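Local coordinates for ectonucleoside triphosphate diphosphohydrolase 4 (Homo sapiens, PDB 6WG5), which belongs to the GDA1/CD39 family of nucleoside phosphatases, whose fold is related to that of the actin-like ATPases, at residues E257-H265 with Y486-Q497; R396-A404 with V461-A469. All coordinates share one frame; numbering follows the deposited sequence.

Contact 1. Residues E257-H265 with Y486-Q497; sequences EFNLGCDVH and YRTRFLPLRDIQ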
loop_
_atom_site.group_PDB
_atom_site.type_symbol
_atom_site.label_atom_id
_atom_site.label_comp_id
_atom_site.label_asym_id
_atom_site.label_seq_id
_atom_site.Cartn_x
_atom_site.Cartn_y
_atom_site.Cartn_z
ATOM N N GLU A 257 15.869 3.161 -6.082
ATOM C CA GLU A 257 17.123 2.677 -5.520
ATOM C C GLU A 257 17.522 3.594 -4.376
ATOM O O GLU A 257 17.764 4.787 -4.589
ATOM C CB GLU A 257 18.214 2.623 -6.588
ATOM C CG GLU A 257 18.104 1.410 -7.491
ATOM C CD GLU A 257 18.702 1.639 -8.863
ATOM O OE1 GLU A 257 17.990 1.406 -9.862
ATOM O OE2 GLU A 257 19.878 2.059 -8.943
ATOM N N PHE A 258 17.585 3.040 -3.168
ATOM C CA PHE A 258 17.819 3.825 -1.969
ATOM C C PHE A 258 18.674 3.023 -0.997
ATOM O O PHE A 258 18.923 1.829 -1.186
ATOM C CB PHE A 258 16.497 4.235 -1.311
ATOM C CG PHE A 258 15.593 3.076 -1.000
ATOM C CD1 PHE A 258 15.650 2.446 0.230
ATOM C CD2 PHE A 258 14.692 2.613 -1.943
ATOM C CE1 PHE A 258 14.822 1.379 0.518
ATOM C CE2 PHE A 258 13.860 1.547 -1.662
ATOM C CZ PHE A 258 13.925 0.929 -0.430
ATOM N N ASN A 259 19.118 3.704 0.059
ATOM C CA ASN A 259 19.971 3.118 1.087
ATOM C C ASN A 259 19.364 3.434 2.445
ATOM O O ASN A 259 19.240 4.607 2.812
ATOM C CB ASN A 259 21.397 3.668 0.991
ATOM C CG ASN A 259 22.364 2.953 1.913
ATOM O OD1 ASN A 259 21.960 2.152 2.758
ATOM N ND2 ASN A 259 23.649 3.247 1.762
ATOM N N LEU A 260 18.979 2.392 3.185
ATOM C CA LEU A 260 18.351 2.586 4.486
ATOM C C LEU A 260 19.358 2.767 5.609
ATOM O O LEU A 260 18.983 3.240 6.687
ATOM C CB LEU A 260 17.443 1.402 4.818
ATOM C CG LEU A 260 16.014 1.463 4.289
ATOM C CD1 LEU A 260 15.350 0.108 4.439
ATOM C CD2 LEU A 260 15.222 2.526 5.029
ATOM N N GLY A 261 20.621 2.398 5.391
ATOM C CA GLY A 261 21.625 2.543 6.420
ATOM C C GLY A 261 22.116 3.969 6.549
ATOM O O GLY A 261 21.794 4.848 5.748
ATOM N N CYS A 262 22.913 4.194 7.592
ATOM C CA CYS A 262 23.484 5.510 7.843
ATOM C C CYS A 262 24.789 5.742 7.097
ATOM O O CYS A 262 25.181 6.898 6.909
ATOM C CB CYS A 262 23.720 5.705 9.343
ATOM S SG CYS A 262 24.777 4.451 10.102
ATOM N N ASP A 263 25.466 4.678 6.671
ATOM C CA ASP A 263 26.738 4.780 5.964
ATOM C C ASP A 263 26.466 4.679 4.468
ATOM O O ASP A 263 26.106 3.609 3.966
ATOM C CB ASP A 263 27.695 3.685 6.425
ATOM C CG ASP A 263 29.110 3.896 5.925
ATOM O OD1 ASP A 263 29.287 4.590 4.902
ATOM O OD2 ASP A 263 30.048 3.363 6.555
ATOM N N VAL A 264 26.647 5.794 3.754
ATOM C CA VAL A 264 26.415 5.824 2.317
ATOM C C VAL A 264 27.385 4.933 1.556
ATOM O O VAL A 264 27.159 4.651 0.376
ATOM C CB VAL A 264 26.499 7.274 1.784
ATOM C CG1 VAL A 264 25.375 8.120 2.360
ATOM C CG2 VAL A 264 27.858 7.891 2.096
ATOM N N HIS A 265 28.461 4.481 2.201
ATOM C CA HIS A 265 29.468 3.657 1.547
ATOM C C HIS A 265 29.261 2.164 1.766
ATOM O O HIS A 265 29.994 1.363 1.175
ATOM C CB HIS A 265 30.862 4.059 2.033
ATOM C CG HIS A 265 31.264 5.437 1.613
ATOM N ND1 HIS A 265 31.706 6.390 2.505
ATOM C CD2 HIS A 265 31.284 6.023 0.393
ATOM C CE1 HIS A 265 31.984 7.503 1.852
ATOM N NE2 HIS A 265 31.737 7.309 0.569
ATOM N N TYR A 486 13.025 6.210 6.800
ATOM C CA TYR A 486 13.931 6.645 5.744
ATOM C C TYR A 486 14.480 8.041 6.014
ATOM O O TYR A 486 15.665 8.298 5.777
ATOM C CB TYR A 486 13.221 6.606 4.391
ATOM C CG TYR A 486 14.136 6.906 3.225
ATOM C CD1 TYR A 486 14.094 8.134 2.578
ATOM C CD2 TYR A 486 15.053 5.966 2.780
ATOM C CE1 TYR A 486 14.933 8.412 1.518
ATOM C CE2 TYR A 486 15.897 6.235 1.721
ATOM C CZ TYR A 486 15.833 7.459 1.094
ATOM O OH TYR A 486 16.674 7.730 0.036
ATOM N N ARG A 487 13.643 8.955 6.513
ATOM C CA ARG A 487 14.098 10.327 6.724
ATOM C C ARG A 487 15.102 10.426 7.869
ATOM O O ARG A 487 15.972 11.302 7.848
ATOM C CB ARG A 487 12.905 11.248 6.985
ATOM C CG ARG A 487 11.920 11.380 5.816
ATOM C CD ARG A 487 12.598 11.838 4.527
ATOM N NE ARG A 487 13.362 13.073 4.703
ATOM C CZ ARG A 487 12.879 14.298 4.509
ATOM N NH1 ARG A 487 11.619 14.481 4.127
ATOM N NH2 ARG A 487 13.663 15.352 4.699
ATOM N N THR A 488 15.009 9.543 8.866
ATOM C CA THR A 488 15.889 9.580 10.028
ATOM C C THR A 488 17.063 8.614 9.906
ATOM O O THR A 488 17.739 8.342 10.903
ATOM C CB THR A 488 15.101 9.268 11.304
ATOM O OG1 THR A 488 14.537 7.954 11.220
ATOM C CG2 THR A 488 13.989 10.280 11.518
ATOM N N ARG A 489 17.332 8.102 8.704
ATOM C CA ARG A 489 18.291 7.013 8.552
ATOM C C ARG A 489 19.721 7.421 8.890
ATOM O O ARG A 489 20.564 6.541 9.103
ATOM C CB ARG A 489 18.232 6.466 7.127
ATOM C CG ARG A 489 18.729 7.428 6.058
ATOM C CD ARG A 489 18.230 7.001 4.688
ATOM N NE ARG A 489 18.906 7.678 3.586
ATOM C CZ ARG A 489 18.533 8.847 3.070
ATOM N NH1 ARG A 489 19.214 9.365 2.058
ATOM N NH2 ARG A 489 17.489 9.502 3.561
ATOM N N PHE A 490 20.020 8.719 8.947
ATOM C CA PHE A 490 21.376 9.174 9.225
ATOM C C PHE A 490 21.619 9.497 10.694
ATOM O O PHE A 490 22.781 9.627 11.091
ATOM C CB PHE A 490 21.708 10.406 8.371
ATOM C CG PHE A 490 21.873 10.105 6.908
ATOM C CD1 PHE A 490 22.687 9.062 6.489
ATOM C CD2 PHE A 490 21.211 10.859 5.952
ATOM C CE1 PHE A 490 22.838 8.779 5.146
ATOM C CE2 PHE A 490 21.358 10.581 4.608
ATOM C CZ PHE A 490 22.173 9.540 4.205
ATOM N N LEU A 491 20.570 9.627 11.503
ATOM C CA LEU A 491 20.757 9.922 12.920
ATOM C C LEU A 491 21.764 9.007 13.602
ATOM O O LEU A 491 22.563 9.510 14.409
ATOM C CB LEU A 491 19.408 9.847 13.650
ATOM C CG LEU A 491 18.423 10.995 13.414
ATOM C CD1 LEU A 491 17.148 10.747 14.204
ATOM C CD2 LEU A 491 19.029 12.344 13.794
ATOM N N PRO A 492 21.783 7.693 13.356
ATOM C CA PRO A 492 22.801 6.846 13.996
ATOM C C PRO A 492 24.226 7.335 13.779
ATOM O O PRO A 492 25.127 6.956 14.534
ATOM C CB PRO A 492 22.579 5.470 13.351
ATOM C CG PRO A 492 21.364 5.595 12.468
ATOM C CD PRO A 492 20.699 6.889 12.770
ATOM N N LEU A 493 24.454 8.164 12.754
ATOM C CA LEU A 493 25.793 8.706 12.538
ATOM C C LEU A 493 26.272 9.504 13.740
ATOM O O LEU A 493 27.476 9.539 14.021
ATOM C CB LEU A 493 25.832 9.595 11.294
ATOM C CG LEU A 493 25.990 8.936 9.924
ATOM C CD1 LEU A 493 26.149 10.013 8.864
ATOM C CD2 LEU A 493 27.174 7.977 9.879
ATOM N N ARG A 494 25.357 10.164 14.449
ATOM C CA ARG A 494 25.744 10.897 15.647
ATOM C C ARG A 494 26.461 9.979 16.629
ATOM O O ARG A 494 27.629 10.194 16.964
ATOM C CB ARG A 494 24.515 11.531 16.298
ATOM C CG ARG A 494 23.765 12.496 15.400
ATOM C CD ARG A 494 23.095 13.577 16.222
ATOM N NE ARG A 494 24.074 14.501 16.784
ATOM C CZ ARG A 494 23.816 15.370 17.756
ATOM N NH1 ARG A 494 24.773 16.174 18.198
ATOM N NH2 ARG A 494 22.605 15.432 18.292
ATOM N N ASP A 495 25.781 8.926 17.083
ATOM C CA ASP A 495 26.365 8.056 18.098
ATOM C C ASP A 495 27.611 7.342 17.588
ATOM O O ASP A 495 28.546 7.102 18.361
ATOM C CB ASP A 495 25.327 7.037 18.568
ATOM C CG ASP A 495 24.040 7.688 19.034
ATOM O OD1 ASP A 495 23.977 8.115 20.206
ATOM O OD2 ASP A 495 23.090 7.772 18.226
ATOM N N ILE A 496 27.653 7.004 16.300
ATOM C CA ILE A 496 28.729 6.180 15.757
ATOM C C ILE A 496 29.916 7.049 15.356
ATOM O O ILE A 496 30.995 6.954 15.952
ATOM C CB ILE A 496 28.233 5.341 14.564
ATOM C CG1 ILE A 496 27.126 4.386 15.024
ATOM C CG2 ILE A 496 29.389 4.561 13.935
ATOM C CD1 ILE A 496 26.502 3.562 13.912
ATOM N N GLN A 497 29.731 7.890 14.346
ATOM C CA GLN A 497 30.841 8.613 13.719
ATOM C C GLN A 497 30.983 10.034 14.258
ATOM O O GLN A 497 31.060 10.992 13.490
ATOM C CB GLN A 497 30.661 8.625 12.205
ATOM C CG GLN A 497 30.842 7.265 11.539
ATOM C CD GLN A 497 30.934 7.359 10.026
ATOM O OE1 GLN A 497 30.490 8.337 9.425
ATOM N NE2 GLN A 497 31.520 6.342 9.403
HETATM O O HOH W 1 21.489 5.871 3.406
HETATM O O HOH W 2 19.155 6.615 -0.439
HETATM O O HOH W 3 19.880 3.816 9.332
HETATM O O HOH W 4 30.960 6.718 6.078
#

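Contact 2. Residues R396-A404 with V461-A469; sequences RMGGDYNAA and VNYKSLKTA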
loop_
_atom_site.group_PDB
_atom_site.type_symbol
_atom_site.label_atom_id
_atom_site.label_comp_id
_atom_site.label_asym_id
_atom_site.label_seq_id
_atom_site.Cartn_x
_atom_site.Cartn_y
_atom_site.Cartn_z
ATOM N N ARG A 396 -14.381 -16.756 3.710
ATOM C CA ARG A 396 -13.889 -17.124 5.038
ATOM C C ARG A 396 -12.602 -17.940 4.960
ATOM O O ARG A 396 -12.406 -18.897 5.714
ATOM C CB ARG A 396 -14.962 -17.884 5.819
ATOM C CG ARG A 396 -16.204 -17.065 6.111
ATOM C CD ARG A 396 -15.932 -16.007 7.167
ATOM N NE ARG A 396 -16.947 -16.021 8.216
ATOM C CZ ARG A 396 -16.825 -15.407 9.388
ATOM N NH1 ARG A 396 -15.723 -14.726 9.675
ATOM N NH2 ARG A 396 -17.806 -15.480 10.278
ATOM N N MET A 397 -11.709 -17.558 4.053
ATOM C CA MET A 397 -10.417 -18.220 3.926
ATOM C C MET A 397 -9.309 -17.197 3.725
ATOM O O MET A 397 -8.405 -17.384 2.904
ATOM C CB MET A 397 -10.428 -19.239 2.790
ATOM C CG MET A 397 -11.094 -18.758 1.521
ATOM S SD MET A 397 -10.860 -19.933 0.180
ATOM C CE MET A 397 -11.657 -21.393 0.849
ATOM N N GLY A 398 -9.363 -16.101 4.475
ATOM C CA GLY A 398 -8.252 -15.171 4.494
ATOM C C GLY A 398 -6.984 -15.819 5.016
ATOM O O GLY A 398 -7.005 -16.818 5.738
ATOM N N GLY A 399 -5.853 -15.231 4.634
ATOM C CA GLY A 399 -4.560 -15.751 5.030
ATOM C C GLY A 399 -3.809 -16.372 3.870
ATOM O O GLY A 399 -3.817 -15.829 2.761
ATOM N N ASP A 400 -3.164 -17.511 4.107
ATOM C CA ASP A 400 -2.395 -18.167 3.059
ATOM C C ASP A 400 -3.298 -18.511 1.881
ATOM O O ASP A 400 -4.294 -19.226 2.033
ATOM C CB ASP A 400 -1.720 -19.423 3.605
ATOM C CG ASP A 400 -0.635 -19.107 4.619
ATOM O OD1 ASP A 400 -0.223 -17.930 4.708
ATOM O OD2 ASP A 400 -0.185 -20.040 5.320
ATOM N N TYR A 401 -2.942 -17.997 0.710
ATOM C CA TYR A 401 -3.738 -18.185 -0.491
ATOM C C TYR A 401 -3.452 -19.540 -1.124
ATOM O O TYR A 401 -2.308 -19.999 -1.156
ATOM C CB TYR A 401 -3.437 -17.066 -1.488
ATOM C CG TYR A 401 -4.075 -17.239 -2.844
ATOM C CD1 TYR A 401 -5.402 -16.895 -3.055
ATOM C CD2 TYR A 401 -3.346 -17.729 -3.919
ATOM C CE1 TYR A 401 -5.989 -17.042 -4.292
ATOM C CE2 TYR A 401 -3.925 -17.880 -5.164
ATOM C CZ TYR A 401 -5.247 -17.534 -5.344
ATOM O OH TYR A 401 -5.833 -17.676 -6.577
ATOM N N ASN A 402 -4.508 -20.182 -1.622
ATOM C CA ASN A 402 -4.393 -21.438 -2.359
ATOM C C ASN A 402 -5.393 -21.389 -3.505
ATOM O O ASN A 402 -6.605 -21.370 -3.272
ATOM C CB ASN A 402 -4.652 -22.642 -1.454
ATOM C CG ASN A 402 -4.572 -23.957 -2.202
ATOM O OD1 ASN A 402 -5.531 -24.372 -2.851
ATOM N ND2 ASN A 402 -3.426 -24.620 -2.115
ATOM N N ALA A 403 -4.886 -21.369 -4.739
ATOM C CA ALA A 403 -5.749 -21.168 -5.899
ATOM C C ALA A 403 -6.862 -22.210 -5.950
ATOM O O ALA A 403 -8.039 -21.869 -6.113
ATOM C CB ALA A 403 -4.919 -21.205 -7.181
ATOM N N ALA A 404 -6.507 -23.488 -5.814
ATOM C CA ALA A 404 -7.508 -24.547 -5.911
ATOM C C ALA A 404 -8.625 -24.340 -4.896
ATOM O O ALA A 404 -9.811 -24.380 -5.243
ATOM C CB ALA A 404 -6.851 -25.914 -5.715
ATOM N N VAL A 461 -0.258 -20.453 -10.945
ATOM C CA VAL A 461 -1.470 -20.947 -10.296
ATOM C C VAL A 461 -1.116 -21.676 -9.007
ATOM O O VAL A 461 -1.846 -21.601 -8.010
ATOM C CB VAL A 461 -2.261 -21.849 -11.259
ATOM C CG1 VAL A 461 -3.421 -22.528 -10.536
ATOM C CG2 VAL A 461 -2.772 -21.033 -12.437
ATOM N N ASN A 462 0.004 -22.388 -9.006
ATOM C CA ASN A 462 0.455 -23.126 -7.836
ATOM C C ASN A 462 1.214 -22.258 -6.838
ATOM O O ASN A 462 1.812 -22.804 -5.907
ATOM C CB ASN A 462 1.342 -24.295 -8.267
ATOM C CG ASN A 462 2.576 -23.839 -9.020
ATOM O OD1 ASN A 462 2.484 -23.062 -9.970
ATOM N ND2 ASN A 462 3.741 -24.310 -8.591
ATOM N N TYR A 463 1.207 -20.936 -6.999
ATOM C CA TYR A 463 1.956 -20.070 -6.095
ATOM C C TYR A 463 1.501 -20.286 -4.657
ATOM O O TYR A 463 0.305 -20.236 -4.357
ATOM C CB TYR A 463 1.777 -18.606 -6.498
ATOM C CG TYR A 463 2.773 -17.668 -5.849
ATOM C CD1 TYR A 463 2.367 -16.736 -4.904
ATOM C CD2 TYR A 463 4.121 -17.721 -6.181
ATOM C CE1 TYR A 463 3.275 -15.880 -4.309
ATOM C CE2 TYR A 463 5.036 -16.870 -5.592
ATOM C CZ TYR A 463 4.607 -15.950 -4.658
ATOM O OH TYR A 463 5.515 -15.101 -4.069
ATOM N N LYS A 464 2.462 -20.524 -3.766
ATOM C CA LYS A 464 2.169 -20.878 -2.383
ATOM C C LYS A 464 2.588 -19.814 -1.381
ATOM O O LYS A 464 2.415 -20.025 -0.176
ATOM C CB LYS A 464 2.855 -22.205 -2.021
ATOM C CG LYS A 464 2.368 -23.412 -2.813
ATOM C CD LYS A 464 0.924 -23.777 -2.473
ATOM C CE LYS A 464 0.225 -24.486 -3.629
ATOM N NZ LYS A 464 -0.988 -23.736 -4.075
ATOM N N SER A 465 3.116 -18.675 -1.834
ATOM C CA SER A 465 3.736 -17.702 -0.942
ATOM C C SER A 465 2.976 -16.380 -0.878
ATOM O O SER A 465 3.562 -15.354 -0.519
ATOM C CB SER A 465 5.181 -17.459 -1.372
ATOM O OG SER A 465 5.880 -18.684 -1.478
ATOM N N LEU A 466 1.690 -16.378 -1.212
ATOM C CA LEU A 466 0.843 -15.204 -1.030
ATOM C C LEU A 466 0.058 -15.349 0.264
ATOM O O LEU A 466 -0.555 -16.393 0.511
ATOM C CB LEU A 466 -0.124 -15.020 -2.202
ATOM C CG LEU A 466 -1.169 -13.914 -1.993
ATOM C CD1 LEU A 466 -0.497 -12.551 -1.927
ATOM C CD2 LEU A 466 -2.234 -13.935 -3.079
ATOM N N LYS A 467 0.074 -14.305 1.085
ATOM C CA LYS A 467 -0.744 -14.248 2.288
ATOM C C LYS A 467 -1.611 -13.004 2.214
ATOM O O LYS A 467 -1.093 -11.884 2.204
ATOM C CB LYS A 467 0.109 -14.225 3.556
ATOM C CG LYS A 467 -0.709 -14.479 4.814
ATOM C CD LYS A 467 -0.062 -13.916 6.069
ATOM C CE LYS A 467 1.217 -14.654 6.434
ATOM N NZ LYS A 467 1.504 -14.554 7.896
ATOM N N THR A 468 -2.923 -13.201 2.142
ATOM C CA THR A 468 -3.851 -12.087 2.210
ATOM C C THR A 468 -4.086 -11.730 3.669
ATOM O O THR A 468 -4.147 -12.607 4.535
ATOM C CB THR A 468 -5.172 -12.436 1.523
ATOM O OG1 THR A 468 -5.861 -13.442 2.276
ATOM C CG2 THR A 468 -4.914 -12.950 0.117
ATOM N N ALA A 469 -4.196 -10.434 3.945
ATOM C CA ALA A 469 -4.265 -9.975 5.323
ATOM C C ALA A 469 -4.772 -8.545 5.346
ATOM O O ALA A 469 -4.683 -7.815 4.356
ATOM C CB ALA A 469 -2.901 -10.065 6.011
HETATM O O HOH W 5 -6.048 -16.119 1.201
HETATM O O HOH W 6 -0.122 -18.482 -2.088
HETATM O O HOH W 7 -4.059 -24.339 -5.382
#

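Contact 1. Residues E257-H265 with Y486-Q497
Cys262 packs its CB against Pro492 CG at 3.9 Å and against Leu493 CG, while its SG turns toward Ile496 CD1. Phe258 CB lies 3.7 Å from Tyr486 CE2; the ring planes stand at 89°, yet form neither a stack nor an edge-to-face pair. With its CG anti to the backbone N (chi1 -174°), Tyr486 swings its ring toward the strand and also meets Leu260 CD2 at its edge. Val264 CG1 comes within 3.8 Å of Phe490 CE1.

In the fold, segment 257-265 begins in the last residues of strand 255-259, an outermost strand of a six-stranded mixed sheet, and runs on as a loop. It passes the C-terminal end of helix 479-487 and helix 492-496, joined through a type I turn from Thr488 to Leu491.

Polar links are largely water-mediated. Water 1 donates to Asn259 O and Gly261 O and accepts from Arg489 NE, lying in the guanidinium plane. That guanidinium sits between the Tyr486 and Phe490 rings, and its NH2 donates nearly straight to Tyr486 O (3.1 Å, 173°). Water 2 bridges Asn259 N and Tyr486 OH. Where strand becomes loop, Asn259 OD1 accepts from Gly261 N (3.0 Å), an Asx turn.

Contact 2. Residues R396-A404 with V461-A469
Segment 396-404 runs antiparallel to 461-469 and meets it through a single beta bridge, Asp400 with Lys467, their CA atoms 4.3 Å apart. This is a non-hydrogen-bonded pair, flanked by two backbone bonds: Thr468 N donates to Gly399 O (2.8 Å), and Tyr401 N donates to Leu466 O (2.9 Å) almost straight, at 177°. Gly399 takes up a backbone conformation with positive phi (109°) as the chain turns into the bridge.

Thr468 adds a side-chain grip, its OG1 accepting from Gly399 N at 3.0 Å. With chi1 at 68°, that hydroxyl sits between its own N and carbonyl carbon, close enough to bond water 5 and Thr391 OG1 as well. Water 5 in turn donates to Met397 O and Gly399 O. Past the bridge, water 6 ties Tyr401 O to Tyr463 O and Leu466 N.

The Tyr401 CB packs on Leu466 CD2 at 3.7 Å, the two side chains crossing at a slant, and the phenol oxygen reaches His454 on helix 436-456. Asp400 OD1 rests 3.5 Å from Lys467 CG, while its nearest approach to the lysine NZ is 5.0 Å, too long for contact between the charges. Further along, Ala403 CB meets Val461 CG1. Asn402 is the N-cap of helix 403-414, its OD1 accepting from Lys405 N.

Here the loop before helix 403-414 joins, by one bridge, the edge of strand 466-468 that faces away from strand 381-385, at one margin of the mixed sheet of this GDA1/CD39 fold.

How the contacts relate
One six-stranded mixed sheet connects the two contacts, which sit at its two margins: contact 1 at strand 255-259 and contact 2 at strand 466-468, the outermost strands within the chain. Their centres are about 36 Å apart, and their nearest atoms about 18 Å, so they do not touch. Strand 466-468 of contact 2 is followed in the chain by helix 479-487, whose end enters contact 1; the chain passes from one sheet margin to the other in a short run of sequence. Both segments of contact 2 fall between those of contact 1. At one margin the strand end meets helices and a turn through apolar side chains and waters; at the other a loop joins by a backbone bridge.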